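Local coordinates for BLUF domain-containing protein (Acinetobacter baumannii, PDB 6W6Z) that probably acts as a blue-light photoreceptor, binding flavin mononucleotide in a BLUF domain whose two helices and beta sheet enclose the isoalloxazine ring, at residues Q51-E56 / W92-V97; R23-E28 / G40-A45; V3-A8 / E58-L63; K77-Y82 / Q123-F128. One frame throughout, in Å; residues are numbered along the deposited sequence.

Interaction 1 of 4, residues Q51-E56 / W92-V97; sequences QCLEGE and WSMKYV. With FMN (flavin mononucleotide), chain B.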
# COMPACT_ATOMS: atom_id res chain seq x y z
N GLN A 51 -1.73 -0.96 2.57
CA GLN A 51 -1.32 -1.60 1.32
C GLN A 51 -2.23 -2.77 1.01
O GLN A 51 -2.62 -3.53 1.93
CB GLN A 51 0.14 -2.03 1.38
CG GLN A 51 0.67 -2.43 0.02
CD GLN A 51 2.14 -2.76 0.02
OE1 GLN A 51 2.67 -3.33 0.97
NE2 GLN A 51 2.82 -2.34 -1.05
N CYS A 52 -2.49 -2.98 -0.27
CA CYS A 52 -3.15 -4.20 -0.76
C CYS A 52 -2.22 -4.85 -1.77
O CYS A 52 -1.68 -4.13 -2.63
CB CYS A 52 -4.53 -3.77 -1.26
SG CYS A 52 -5.27 -4.91 -2.45
N LEU A 53 -1.93 -6.15 -1.59
CA LEU A 53 -1.11 -6.98 -2.49
C LEU A 53 -2.03 -8.00 -3.17
O LEU A 53 -2.82 -8.65 -2.45
CB LEU A 53 -0.03 -7.70 -1.69
CG LEU A 53 0.90 -6.81 -0.84
CD1 LEU A 53 1.78 -7.66 0.05
CD2 LEU A 53 1.74 -5.92 -1.74
N GLU A 54 -1.88 -8.19 -4.48
CA GLU A 54 -2.67 -9.19 -5.25
C GLU A 54 -1.72 -10.11 -6.00
O GLU A 54 -0.83 -9.57 -6.69
CB GLU A 54 -3.55 -8.55 -6.33
CG GLU A 54 -4.65 -7.67 -5.82
CD GLU A 54 -5.39 -6.85 -6.89
OE1 GLU A 54 -4.89 -6.70 -8.02
OE2 GLU A 54 -6.45 -6.34 -6.58
N GLY A 55 -1.98 -11.43 -5.95
CA GLY A 55 -1.18 -12.41 -6.72
C GLY A 55 -1.23 -13.79 -6.10
O GLY A 55 -2.10 -14.03 -5.22
N GLU A 56 -0.33 -14.67 -6.55
CA GLU A 56 -0.29 -16.08 -6.08
C GLU A 56 -0.10 -16.09 -4.56
O GLU A 56 0.82 -15.38 -4.06
CB GLU A 56 0.79 -16.89 -6.79
N TRP A 92 -1.35 -1.87 -12.05
CA TRP A 92 -0.16 -1.37 -11.32
C TRP A 92 0.59 -2.46 -10.56
O TRP A 92 -0.01 -3.10 -9.66
CB TRP A 92 -0.55 -0.27 -10.34
CG TRP A 92 -1.40 0.82 -10.91
CD1 TRP A 92 -0.97 1.99 -11.44
CD2 TRP A 92 -2.84 0.90 -10.90
NE1 TRP A 92 -2.03 2.76 -11.82
CE2 TRP A 92 -3.19 2.13 -11.47
CE3 TRP A 92 -3.85 0.06 -10.42
CZ2 TRP A 92 -4.52 2.53 -11.64
CZ3 TRP A 92 -5.17 0.44 -10.60
CH2 TRP A 92 -5.49 1.66 -11.20
N SER A 93 1.89 -2.55 -10.81
CA SER A 93 2.87 -3.30 -9.98
C SER A 93 2.78 -2.81 -8.53
O SER A 93 2.64 -3.68 -7.62
CB SER A 93 4.25 -3.21 -10.56
OG SER A 93 4.25 -3.96 -11.77
N MET A 94 2.72 -1.51 -8.35
CA MET A 94 2.32 -0.88 -7.06
C MET A 94 1.85 0.55 -7.30
O MET A 94 2.71 1.44 -7.43
CB MET A 94 3.47 -0.87 -6.07
CG MET A 94 3.04 -0.43 -4.68
SD MET A 94 1.54 -1.22 -4.02
CE MET A 94 2.00 -2.94 -4.21
N LYS A 95 0.54 0.75 -7.30
CA LYS A 95 -0.08 2.08 -7.44
C LYS A 95 0.27 2.85 -6.17
O LYS A 95 0.31 2.25 -5.11
CB LYS A 95 -1.59 2.00 -7.61
CG LYS A 95 -2.28 3.30 -7.93
CD LYS A 95 -3.77 3.19 -8.07
CE LYS A 95 -4.40 4.41 -8.69
NZ LYS A 95 -5.85 4.24 -8.86
N TYR A 96 0.47 4.14 -6.30
CA TYR A 96 0.66 5.03 -5.14
C TYR A 96 -0.48 6.04 -5.11
O TYR A 96 -0.66 6.77 -6.10
CB TYR A 96 2.00 5.72 -5.22
CG TYR A 96 2.29 6.55 -3.99
CD1 TYR A 96 2.25 5.98 -2.73
CD2 TYR A 96 2.55 7.88 -4.08
CE1 TYR A 96 2.52 6.71 -1.59
CE2 TYR A 96 2.84 8.63 -2.95
CZ TYR A 96 2.78 8.05 -1.70
OH TYR A 96 3.05 8.80 -0.58
N VAL A 97 -1.15 6.12 -3.97
CA VAL A 97 -2.25 7.10 -3.72
C VAL A 97 -2.00 7.83 -2.40
O VAL A 97 -1.71 7.19 -1.39
CB VAL A 97 -3.60 6.37 -3.70
CG1 VAL A 97 -4.76 7.31 -3.48
CG2 VAL A 97 -3.79 5.57 -4.96
N1 FMN B . 8.65 -4.51 -1.46
C2 FMN B . 8.15 -5.13 -2.55
O2 FMN B . 8.93 -5.91 -3.19
N3 FMN B . 6.85 -5.05 -2.89
C4 FMN B . 5.97 -4.28 -2.22
O4 FMN B . 4.79 -4.17 -2.55
C4A FMN B . 6.45 -3.53 -1.07
N5 FMN B . 5.68 -2.74 -0.36
C5A FMN B . 6.21 -2.14 0.74
C6 FMN B . 5.38 -1.31 1.47
C7 FMN B . 5.85 -0.69 2.62
C7M FMN B . 4.90 0.21 3.35
C8 FMN B . 7.27 -0.77 3.01
C8M FMN B . 7.73 -0.02 4.25
C9 FMN B . 8.09 -1.61 2.27
C9A FMN B . 7.61 -2.26 1.14
N10 FMN B . 8.42 -3.05 0.34
C10 FMN B . 7.86 -3.71 -0.73
C1' FMN B . 9.89 -3.25 0.61
C2' FMN B . 10.27 -4.51 1.35
O2' FMN B . 9.93 -4.35 2.74
C3' FMN B . 11.81 -4.69 1.21
O3' FMN B . 12.51 -3.47 1.45
C4' FMN B . 12.24 -5.08 -0.19
O4' FMN B . 11.50 -6.26 -0.62
C5' FMN B . 13.75 -5.41 -0.23
O5' FMN B . 14.11 -6.54 0.60
P FMN B . 15.63 -7.16 0.67
O1P FMN B . 16.23 -6.45 1.87
O2P FMN B . 15.35 -8.64 0.87
O3P FMN B . 16.33 -6.82 -0.63
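Two first torsions of the same kind bring Q51 and M94 together: each carries CG anti to its own backbone nitrogen, chi1 -168° in Q51 and -171° in M94. The chains then part ways. Q51 runs out extended from its strand to the flavin, whereas M94, in the loop before strand 95-98, bends at its next two torsions, which brings SD and CE up to the NE2 end of the glutamine amide. This is the glutamine-methionine pair of the BLUF flavin site, a worked example of how one amide can connect a chromophore to its protein. The NE2 group makes three contacts with its two N-H bonds. One N-H reaches flavin N5 at 3.0 Å from NE2, with a fairly straight angle of 156°, and leans weakly toward the carbonyl O4 of the same ring system, 3.1 Å from NE2. The other N-H aims at M94 SD, a long and weak bond of 3.4 Å from NE2. On the carbonyl side, OE1 of Q51 is hydrogen-bonded to the hydroxyl of Y7, so both ends of the amide are engaged and its rotation is restrained. L53, two residues along the same strand, adds an apolar wall. Its CD2 methyl lies 3.6 Å from flavin O4, and it also meets the methionine's tip, with L53 CD2 and M94 CE 3.9 Å apart.

Interaction 2 of 4, residues R23-E28 / G40-A45; sequences RDILTE and GVLYYA. With FMN (flavin mononucleotide), chain B.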
# COMPACT_ATOMS: atom_id res chain seq x y z
N ARG A 23 9.95 7.27 -2.07
CA ARG A 23 10.52 7.00 -3.42
C ARG A 23 11.22 5.64 -3.42
O ARG A 23 11.01 4.85 -4.37
CB ARG A 23 11.42 8.17 -3.83
CG ARG A 23 10.66 9.47 -4.02
CD ARG A 23 11.57 10.70 -4.14
NE ARG A 23 12.06 10.90 -5.48
CZ ARG A 23 12.92 11.85 -5.84
NH1 ARG A 23 13.31 11.92 -7.11
NH2 ARG A 23 13.32 12.76 -4.96
N ASP A 24 12.00 5.34 -2.39
CA ASP A 24 12.71 4.03 -2.25
C ASP A 24 11.72 2.85 -2.17
O ASP A 24 11.87 1.83 -2.95
CB ASP A 24 13.60 4.01 -1.01
CG ASP A 24 14.92 4.76 -1.14
OD1 ASP A 24 15.30 5.11 -2.25
OD2 ASP A 24 15.53 5.00 -0.12
N ILE A 25 10.70 2.97 -1.34
CA ILE A 25 9.66 1.90 -1.23
C ILE A 25 9.04 1.63 -2.62
O ILE A 25 8.94 0.47 -3.01
CB ILE A 25 8.61 2.31 -0.19
CG1 ILE A 25 9.21 2.31 1.23
CG2 ILE A 25 7.39 1.42 -0.29
CD1 ILE A 25 8.33 2.98 2.26
N LEU A 26 8.60 2.66 -3.33
CA LEU A 26 7.94 2.46 -4.66
C LEU A 26 8.93 1.91 -5.69
O LEU A 26 8.53 1.05 -6.53
CB LEU A 26 7.32 3.78 -5.11
CG LEU A 26 6.17 4.27 -4.25
CD1 LEU A 26 5.80 5.69 -4.64
CD2 LEU A 26 4.97 3.33 -4.35
N THR A 27 10.16 2.40 -5.70
CA THR A 27 11.19 1.83 -6.61
C THR A 27 11.34 0.33 -6.33
O THR A 27 11.32 -0.43 -7.31
CB THR A 27 12.56 2.49 -6.44
OG1 THR A 27 12.43 3.87 -6.75
CG2 THR A 27 13.61 1.86 -7.33
N GLU A 28 11.52 -0.07 -5.07
CA GLU A 28 11.71 -1.51 -4.70
C GLU A 28 10.45 -2.30 -5.07
O GLU A 28 10.58 -3.37 -5.73
CB GLU A 28 12.00 -1.66 -3.21
CG GLU A 28 13.32 -1.04 -2.77
CD GLU A 28 13.40 -0.86 -1.26
OE1 GLU A 28 12.78 -1.67 -0.56
OE2 GLU A 28 14.03 0.12 -0.78
N GLY A 40 -0.95 -4.17 -6.89
CA GLY A 40 -1.61 -3.60 -5.70
C GLY A 40 -1.52 -2.11 -5.61
O GLY A 40 -1.26 -1.39 -6.61
N VAL A 41 -1.76 -1.64 -4.39
CA VAL A 41 -1.81 -0.18 -4.15
C VAL A 41 -1.26 0.09 -2.76
O VAL A 41 -1.52 -0.70 -1.86
CB VAL A 41 -3.24 0.36 -4.33
CG1 VAL A 41 -4.24 -0.41 -3.48
CG2 VAL A 41 -3.31 1.86 -4.08
N LEU A 42 -0.56 1.21 -2.65
CA LEU A 42 0.05 1.73 -1.40
C LEU A 42 -0.57 3.09 -1.22
O LEU A 42 -0.42 3.90 -2.12
CB LEU A 42 1.57 1.82 -1.51
CG LEU A 42 2.28 2.25 -0.22
CD1 LEU A 42 2.05 1.22 0.89
CD2 LEU A 42 3.76 2.47 -0.42
N TYR A 43 -1.22 3.31 -0.08
CA TYR A 43 -1.79 4.60 0.32
C TYR A 43 -0.92 5.08 1.46
O TYR A 43 -0.61 4.30 2.37
CB TYR A 43 -3.25 4.45 0.75
CG TYR A 43 -3.84 5.60 1.53
CD1 TYR A 43 -4.33 6.73 0.89
CD2 TYR A 43 -3.97 5.54 2.91
CE1 TYR A 43 -4.93 7.76 1.61
CE2 TYR A 43 -4.51 6.59 3.65
CZ TYR A 43 -5.01 7.70 2.99
OH TYR A 43 -5.58 8.73 3.68
N TYR A 44 -0.57 6.35 1.45
CA TYR A 44 0.17 6.99 2.56
C TYR A 44 -0.57 8.24 2.97
O TYR A 44 -0.84 9.08 2.08
CB TYR A 44 1.61 7.35 2.15
CG TYR A 44 2.32 8.08 3.26
CD1 TYR A 44 2.75 7.39 4.39
CD2 TYR A 44 2.39 9.46 3.27
CE1 TYR A 44 3.32 8.06 5.47
CE2 TYR A 44 2.99 10.15 4.32
CZ TYR A 44 3.41 9.45 5.44
OH TYR A 44 3.96 10.13 6.50
N ALA A 45 -0.81 8.41 4.26
CA ALA A 45 -1.32 9.69 4.80
C ALA A 45 -1.11 9.71 6.30
O ALA A 45 -1.08 8.61 6.94
CB ALA A 45 -2.78 9.84 4.47
N1 FMN B . 8.65 -4.51 -1.46
C2 FMN B . 8.15 -5.13 -2.55
O2 FMN B . 8.93 -5.91 -3.19
N3 FMN B . 6.85 -5.05 -2.89
C4 FMN B . 5.97 -4.28 -2.22
O4 FMN B . 4.79 -4.17 -2.55
C4A FMN B . 6.45 -3.53 -1.07
N5 FMN B . 5.68 -2.74 -0.36
C5A FMN B . 6.21 -2.14 0.74
C6 FMN B . 5.38 -1.31 1.47
C7 FMN B . 5.85 -0.69 2.62
C7M FMN B . 4.90 0.21 3.35
C8 FMN B . 7.27 -0.77 3.01
C8M FMN B . 7.73 -0.02 4.25
C9 FMN B . 8.09 -1.61 2.27
C9A FMN B . 7.61 -2.26 1.14
N10 FMN B . 8.42 -3.05 0.34
C10 FMN B . 7.86 -3.71 -0.73
C1' FMN B . 9.89 -3.25 0.61
C2' FMN B . 10.27 -4.51 1.35
O2' FMN B . 9.93 -4.35 2.74
C3' FMN B . 11.81 -4.69 1.21
O3' FMN B . 12.51 -3.47 1.45
C4' FMN B . 12.24 -5.08 -0.19
O4' FMN B . 11.50 -6.26 -0.62
C5' FMN B . 13.75 -5.41 -0.23
O5' FMN B . 14.11 -6.54 0.60
P FMN B . 15.63 -7.16 0.67
O1P FMN B . 16.23 -6.45 1.87
O2P FMN B . 15.35 -8.64 0.87
O3P FMN B . 16.33 -6.82 -0.63
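I25 lays its side chain across that of L42 at about a right angle, the CG2 methyl of the isoleucine sitting 3.8 Å from CD2 of the leucine. The two branches of the isoleucine divide the work. CG2, anti to the backbone nitrogen, faces both the leucine and the flavin, with FMN C6 3.8 Å from I25 CG2. The longer branch ends in CD1, 3.6 Å from the C8M methyl of the dimethylbenzene ring. L42 comes from the sheet to meet the same end of the cofactor, its CD1 lying 3.9 Å from FMN C7M. L26, one residue along the helix, adds a looser contact, with L26 CD2 4.2 Å from L42 CD2. Nothing polar passes between helix and strand here. The principle illustrated is that a hydrophobic contact between two elements can at the same time shape a ligand pocket. A close polar approach follows nearly one turn further on, where E28 extends to put OE1 2.7 Å from the ribityl O3' of FMN; R72 forms a salt bridge with the same carboxylate oxygen, which probably helps to position it. In the BLUF flavin pocket the isoalloxazine is held between two helices, here 18-36 and 57-67, over one face of the sheet, and this contact of helix 18-36 with strand 39-45 closes the dimethylbenzene end.

Interaction 3 of 4, residues V3-A8 / E58-L63; sequences VRLCYA and EVVERL. With FMN (flavin mononucleotide), chain B.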
# COMPACT_ATOMS: atom_id res chain seq x y z
N VAL A 3 -4.77 -14.35 -4.39
CA VAL A 3 -5.33 -13.72 -3.18
C VAL A 3 -5.05 -12.23 -3.20
O VAL A 3 -4.12 -11.76 -3.94
CB VAL A 3 -4.78 -14.37 -1.91
CG1 VAL A 3 -4.89 -15.89 -1.96
CG2 VAL A 3 -3.36 -13.91 -1.63
N ARG A 4 -5.86 -11.53 -2.42
CA ARG A 4 -5.66 -10.13 -2.04
C ARG A 4 -5.34 -10.11 -0.54
O ARG A 4 -6.09 -10.70 0.23
CB ARG A 4 -6.91 -9.31 -2.40
CG ARG A 4 -6.73 -7.84 -2.06
CD ARG A 4 -7.70 -6.89 -2.74
NE ARG A 4 -7.73 -7.22 -4.16
CZ ARG A 4 -8.77 -7.72 -4.80
NH1 ARG A 4 -9.91 -7.90 -4.16
NH2 ARG A 4 -8.67 -8.02 -6.08
N LEU A 5 -4.28 -9.41 -0.15
CA LEU A 5 -3.88 -9.27 1.27
C LEU A 5 -3.81 -7.78 1.55
O LEU A 5 -3.13 -7.06 0.78
CB LEU A 5 -2.52 -9.95 1.53
CG LEU A 5 -2.06 -9.96 2.99
CD1 LEU A 5 -1.19 -11.18 3.28
CD2 LEU A 5 -1.33 -8.67 3.37
N CYS A 6 -4.44 -7.33 2.63
CA CYS A 6 -4.51 -5.90 3.00
C CYS A 6 -3.97 -5.76 4.42
O CYS A 6 -4.32 -6.59 5.28
CB CYS A 6 -5.93 -5.32 2.93
SG CYS A 6 -6.68 -5.45 1.27
N TYR A 7 -3.21 -4.71 4.66
CA TYR A 7 -2.74 -4.37 6.01
C TYR A 7 -2.57 -2.87 6.10
O TYR A 7 -2.48 -2.14 5.11
CB TYR A 7 -1.46 -5.16 6.34
CG TYR A 7 -0.26 -4.55 5.66
CD1 TYR A 7 0.43 -3.50 6.25
CD2 TYR A 7 0.11 -4.96 4.39
CE1 TYR A 7 1.49 -2.89 5.60
CE2 TYR A 7 1.19 -4.37 3.74
CZ TYR A 7 1.87 -3.32 4.35
OH TYR A 7 2.89 -2.69 3.69
N ALA A 8 -2.52 -2.40 7.34
CA ALA A 8 -2.18 -1.01 7.60
C ALA A 8 -1.02 -0.99 8.60
O ALA A 8 -0.77 -2.01 9.31
CB ALA A 8 -3.41 -0.24 8.06
N GLU A 58 1.33 -17.97 -2.26
CA GLU A 58 2.66 -18.25 -1.66
C GLU A 58 3.52 -16.99 -1.83
O GLU A 58 4.12 -16.55 -0.82
CB GLU A 58 3.31 -19.51 -2.24
N VAL A 59 3.53 -16.37 -3.00
CA VAL A 59 4.42 -15.20 -3.26
C VAL A 59 3.95 -14.01 -2.41
O VAL A 59 4.81 -13.33 -1.82
CB VAL A 59 4.53 -14.84 -4.74
CG1 VAL A 59 3.27 -14.24 -5.34
CG2 VAL A 59 5.70 -13.90 -4.96
N VAL A 60 2.65 -13.77 -2.37
CA VAL A 60 2.06 -12.65 -1.60
C VAL A 60 2.42 -12.84 -0.13
O VAL A 60 2.78 -11.80 0.55
CB VAL A 60 0.53 -12.52 -1.82
CG1 VAL A 60 -0.10 -11.62 -0.75
CG2 VAL A 60 0.19 -12.04 -3.22
N GLU A 61 2.29 -14.08 0.38
CA GLU A 61 2.52 -14.37 1.83
C GLU A 61 4.00 -14.18 2.16
O GLU A 61 4.29 -13.60 3.19
CB GLU A 61 1.99 -15.75 2.23
CG GLU A 61 0.50 -15.69 2.52
CD GLU A 61 -0.24 -16.99 2.78
OE1 GLU A 61 -1.47 -16.94 3.04
OE2 GLU A 61 0.39 -18.05 2.71
N ARG A 62 4.90 -14.63 1.29
CA ARG A 62 6.36 -14.50 1.47
C ARG A 62 6.72 -13.01 1.39
O ARG A 62 7.52 -12.52 2.26
CB ARG A 62 7.06 -15.42 0.47
N LEU A 63 6.08 -12.25 0.48
CA LEU A 63 6.35 -10.79 0.35
C LEU A 63 5.87 -10.11 1.63
O LEU A 63 6.65 -9.38 2.20
CB LEU A 63 5.66 -10.21 -0.88
CG LEU A 63 5.67 -8.68 -0.97
CD1 LEU A 63 7.09 -8.14 -0.94
CD2 LEU A 63 4.98 -8.19 -2.22
N1 FMN B . 8.65 -4.51 -1.46
C2 FMN B . 8.15 -5.13 -2.55
O2 FMN B . 8.93 -5.91 -3.19
N3 FMN B . 6.85 -5.05 -2.89
C4 FMN B . 5.97 -4.28 -2.22
O4 FMN B . 4.79 -4.17 -2.55
C4A FMN B . 6.45 -3.53 -1.07
N5 FMN B . 5.68 -2.74 -0.36
C5A FMN B . 6.21 -2.14 0.74
C6 FMN B . 5.38 -1.31 1.47
C7 FMN B . 5.85 -0.69 2.62
C7M FMN B . 4.90 0.21 3.35
C8 FMN B . 7.27 -0.77 3.01
C8M FMN B . 7.73 -0.02 4.25
C9 FMN B . 8.09 -1.61 2.27
C9A FMN B . 7.61 -2.26 1.14
N10 FMN B . 8.42 -3.05 0.34
C10 FMN B . 7.86 -3.71 -0.73
C1' FMN B . 9.89 -3.25 0.61
C2' FMN B . 10.27 -4.51 1.35
O2' FMN B . 9.93 -4.35 2.74
C3' FMN B . 11.81 -4.69 1.21
O3' FMN B . 12.51 -3.47 1.45
C4' FMN B . 12.24 -5.08 -0.19
O4' FMN B . 11.50 -6.26 -0.62
C5' FMN B . 13.75 -5.41 -0.23
O5' FMN B . 14.11 -6.54 0.60
P FMN B . 15.63 -7.16 0.67
O1P FMN B . 16.23 -6.45 1.87
O2P FMN B . 15.35 -8.64 0.87
O3P FMN B . 16.33 -6.82 -0.63
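V60 meets two residues of strand 2-11 in two different orientations. Against V3 its side chain crosses at a slant; against L5 the two side chains run past one another in opposite directions. A single methyl serves both. CG1 of V60 is anti to the backbone nitrogen (chi1 165°), which turns it to the strand, where it rests 3.7 Å from L5 CB and 4.1 Å from V3 CG2. The methylene of L5, more than its branched tip, thus takes the closest approach, while L5 CD1 remains at 4.2 Å from the same V60 CG1. V3 and L5 are two apart on the strand and face the helix together, so the valine touches both through apolar contacts, and no hydrogen bond crosses between the segments. L53 of the adjoining strand also touches V60.

The same two elements reach the cofactor farther along. L63, nearly a turn beyond V60, sets CD1 3.6 Å from C2 of FMN and CD2 3.7 Å from N3, giving the pyrimidine end an apolar wall. Y7 approaches the other end, its OH 3.5 Å from the C7M methyl. Helix 57-67 leaves strand 48-54 and leads to strand 73-83, parallel to strand 48-54, with strand 2-11 running antiparallel between them; V60 therefore packs on the strand being crossed. Such a split beta-alpha-beta crossover is the hallmark of the ferredoxin-like fold of BLUF domains.

Interaction 4 of 4, residues K77-Y82 / Q123-F128; sequences KWLCTY and QNLKFF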
# COMPACT_ATOMS: atom_id res chain seq x y z
N LYS A 77 -0.88 -3.86 11.22
CA LYS A 77 -2.24 -4.40 11.46
C LYS A 77 -2.73 -5.14 10.21
O LYS A 77 -3.25 -4.50 9.26
CB LYS A 77 -3.17 -3.25 11.86
CG LYS A 77 -4.61 -3.64 12.13
CD LYS A 77 -5.48 -2.44 12.46
CE LYS A 77 -6.86 -2.83 12.92
NZ LYS A 77 -7.83 -1.73 12.72
N TRP A 78 -2.63 -6.47 10.24
CA TRP A 78 -3.12 -7.35 9.16
C TRP A 78 -4.65 -7.32 9.13
O TRP A 78 -5.28 -7.66 10.15
CB TRP A 78 -2.56 -8.76 9.38
CG TRP A 78 -2.88 -9.77 8.32
CD1 TRP A 78 -3.43 -9.56 7.10
CD2 TRP A 78 -2.54 -11.15 8.38
NE1 TRP A 78 -3.51 -10.73 6.41
CE2 TRP A 78 -2.95 -11.73 7.16
CE3 TRP A 78 -1.93 -11.96 9.35
CZ2 TRP A 78 -2.79 -13.09 6.90
CZ3 TRP A 78 -1.76 -13.30 9.08
CH2 TRP A 78 -2.19 -13.86 7.88
N LEU A 79 -5.25 -6.87 8.03
CA LEU A 79 -6.71 -6.70 7.97
C LEU A 79 -7.35 -7.97 7.42
O LEU A 79 -8.32 -8.46 8.03
CB LEU A 79 -7.03 -5.48 7.12
CG LEU A 79 -6.68 -4.19 7.84
CD1 LEU A 79 -6.71 -3.00 6.87
CD2 LEU A 79 -7.65 -3.98 8.99
N CYS A 80 -6.88 -8.47 6.30
CA CYS A 80 -7.52 -9.66 5.71
C CYS A 80 -6.65 -10.22 4.63
O CYS A 80 -5.77 -9.50 4.11
CB CYS A 80 -8.88 -9.32 5.11
SG CYS A 80 -8.74 -8.02 3.87
N THR A 81 -6.91 -11.49 4.33
CA THR A 81 -6.44 -12.17 3.11
C THR A 81 -7.63 -12.91 2.53
O THR A 81 -8.29 -13.59 3.31
CB THR A 81 -5.34 -13.19 3.42
OG1 THR A 81 -4.37 -12.53 4.25
CG2 THR A 81 -4.75 -13.71 2.13
N TYR A 82 -7.88 -12.82 1.23
CA TYR A 82 -8.98 -13.62 0.64
C TYR A 82 -8.67 -13.96 -0.80
O TYR A 82 -7.89 -13.26 -1.45
CB TYR A 82 -10.29 -12.85 0.84
CG TYR A 82 -10.35 -11.47 0.25
CD1 TYR A 82 -10.01 -10.36 0.99
CD2 TYR A 82 -10.76 -11.27 -1.05
CE1 TYR A 82 -10.08 -9.09 0.44
CE2 TYR A 82 -10.83 -10.01 -1.62
CZ TYR A 82 -10.50 -8.91 -0.86
OH TYR A 82 -10.55 -7.64 -1.39
N GLN A 123 -14.86 -4.09 6.93
CA GLN A 123 -16.09 -3.67 6.20
C GLN A 123 -15.81 -2.38 5.42
O GLN A 123 -16.36 -2.23 4.32
CB GLN A 123 -17.26 -3.49 7.16
CG GLN A 123 -17.71 -4.78 7.83
CD GLN A 123 -18.44 -5.72 6.89
OE1 GLN A 123 -18.85 -5.36 5.78
NE2 GLN A 123 -18.66 -6.94 7.35
N ASN A 124 -14.98 -1.49 5.94
CA ASN A 124 -14.65 -0.21 5.25
C ASN A 124 -13.94 -0.44 3.91
O ASN A 124 -13.93 0.53 3.08
CB ASN A 124 -13.77 0.69 6.12
CG ASN A 124 -14.42 1.08 7.41
OD1 ASN A 124 -13.73 1.18 8.43
ND2 ASN A 124 -15.71 1.37 7.36
N LEU A 125 -13.29 -1.60 3.73
CA LEU A 125 -12.45 -1.91 2.53
C LEU A 125 -13.29 -2.00 1.26
O LEU A 125 -12.74 -1.66 0.20
CB LEU A 125 -11.67 -3.22 2.77
CG LEU A 125 -10.73 -3.21 3.97
CD1 LEU A 125 -9.83 -4.43 3.95
CD2 LEU A 125 -9.89 -1.93 4.03
N LYS A 126 -14.57 -2.38 1.35
CA LYS A 126 -15.56 -2.19 0.25
C LYS A 126 -15.28 -0.82 -0.38
O LYS A 126 -14.71 -0.79 -1.51
CB LYS A 126 -17.01 -2.26 0.75
N PHE A 127 -15.57 0.26 0.36
CA PHE A 127 -15.51 1.66 -0.13
C PHE A 127 -14.05 2.09 -0.31
O PHE A 127 -13.77 2.77 -1.32
CB PHE A 127 -16.19 2.64 0.82
N PHE A 128 -13.16 1.75 0.63
CA PHE A 128 -11.78 2.28 0.62
C PHE A 128 -10.99 1.73 -0.57
O PHE A 128 -10.32 2.55 -1.23
CB PHE A 128 -11.00 2.01 1.90
CG PHE A 128 -9.73 2.82 2.03
CD1 PHE A 128 -9.76 4.21 2.06
CD2 PHE A 128 -8.50 2.19 2.15
CE1 PHE A 128 -8.59 4.94 2.20
CE2 PHE A 128 -7.33 2.92 2.30
CZ PHE A 128 -7.38 4.29 2.36
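L125 touches C80 and L79 at a classic beta bulge, where these two consecutive residues of strand 73-83 both sit opposite C6 of the neighbouring strand. The helical backbone angles of L79 mark the irregularity, and as a result both residues direct their side chains toward helix 125-134. Followed outward, L125 leaves its helix at CB, which sends the chain toward the sheet without itself touching the strand. CG lies beside the backbone nitrogen, anti to the carbonyl carbon (chi1 -60°), and there the chain forks. The CD1 branch does most of the touching: it stands 3.8 Å from the sulfur of C80 and 4.4 Å from CB of L79, reaching both bulge residues. The CD2 branch comes near L79 at one point, with L125 CD2 4.4 Å from L79 CD1. F50 of strand 48-54 packs against both leucines and completes the apolar patch. Here the bulge puts two consecutive residues on the face that meets the helix, where a regular strand would put them on two.

The helix lies against the sheet face remote from the flavin, whose nearest approach to the L79 side chain is about 13 Å, and the contact is plain packing. Further along the same helix, F128 meets the rings of Y43 and F50 edge to face. On the strand's other face, W78 closes a local link across the bulge: its NE1 donates to T81 OG1 at 2.9 Å, the oxygen lying in the plane of the indole.

All four contacts draw on one mixed five-stranded sheet, ordered 73-83, 2-11, 48-54, 39-45, 95-98. Helices 18-36 and 57-67 lie on the flavin side; interaction 4 sets helix 125-134 against the other. The centres of interactions 1 and 2 are 9 Å apart, and strands 95-98 and 39-45 pair between them. Interaction 3 has its centre 10 Å from that of interaction 1, through the pairing of 48-54 with 2-11. Interactions 2 and 4, centres 18 Å apart, touch through aromatic packing. Along the chain, interaction 2 closes before 1 and 4 open; interaction 3 crosses 1 and closes before 4 opens, and 1 also crosses 4. The first three share the flavin pocket, which the sheet connects to helix 125-134.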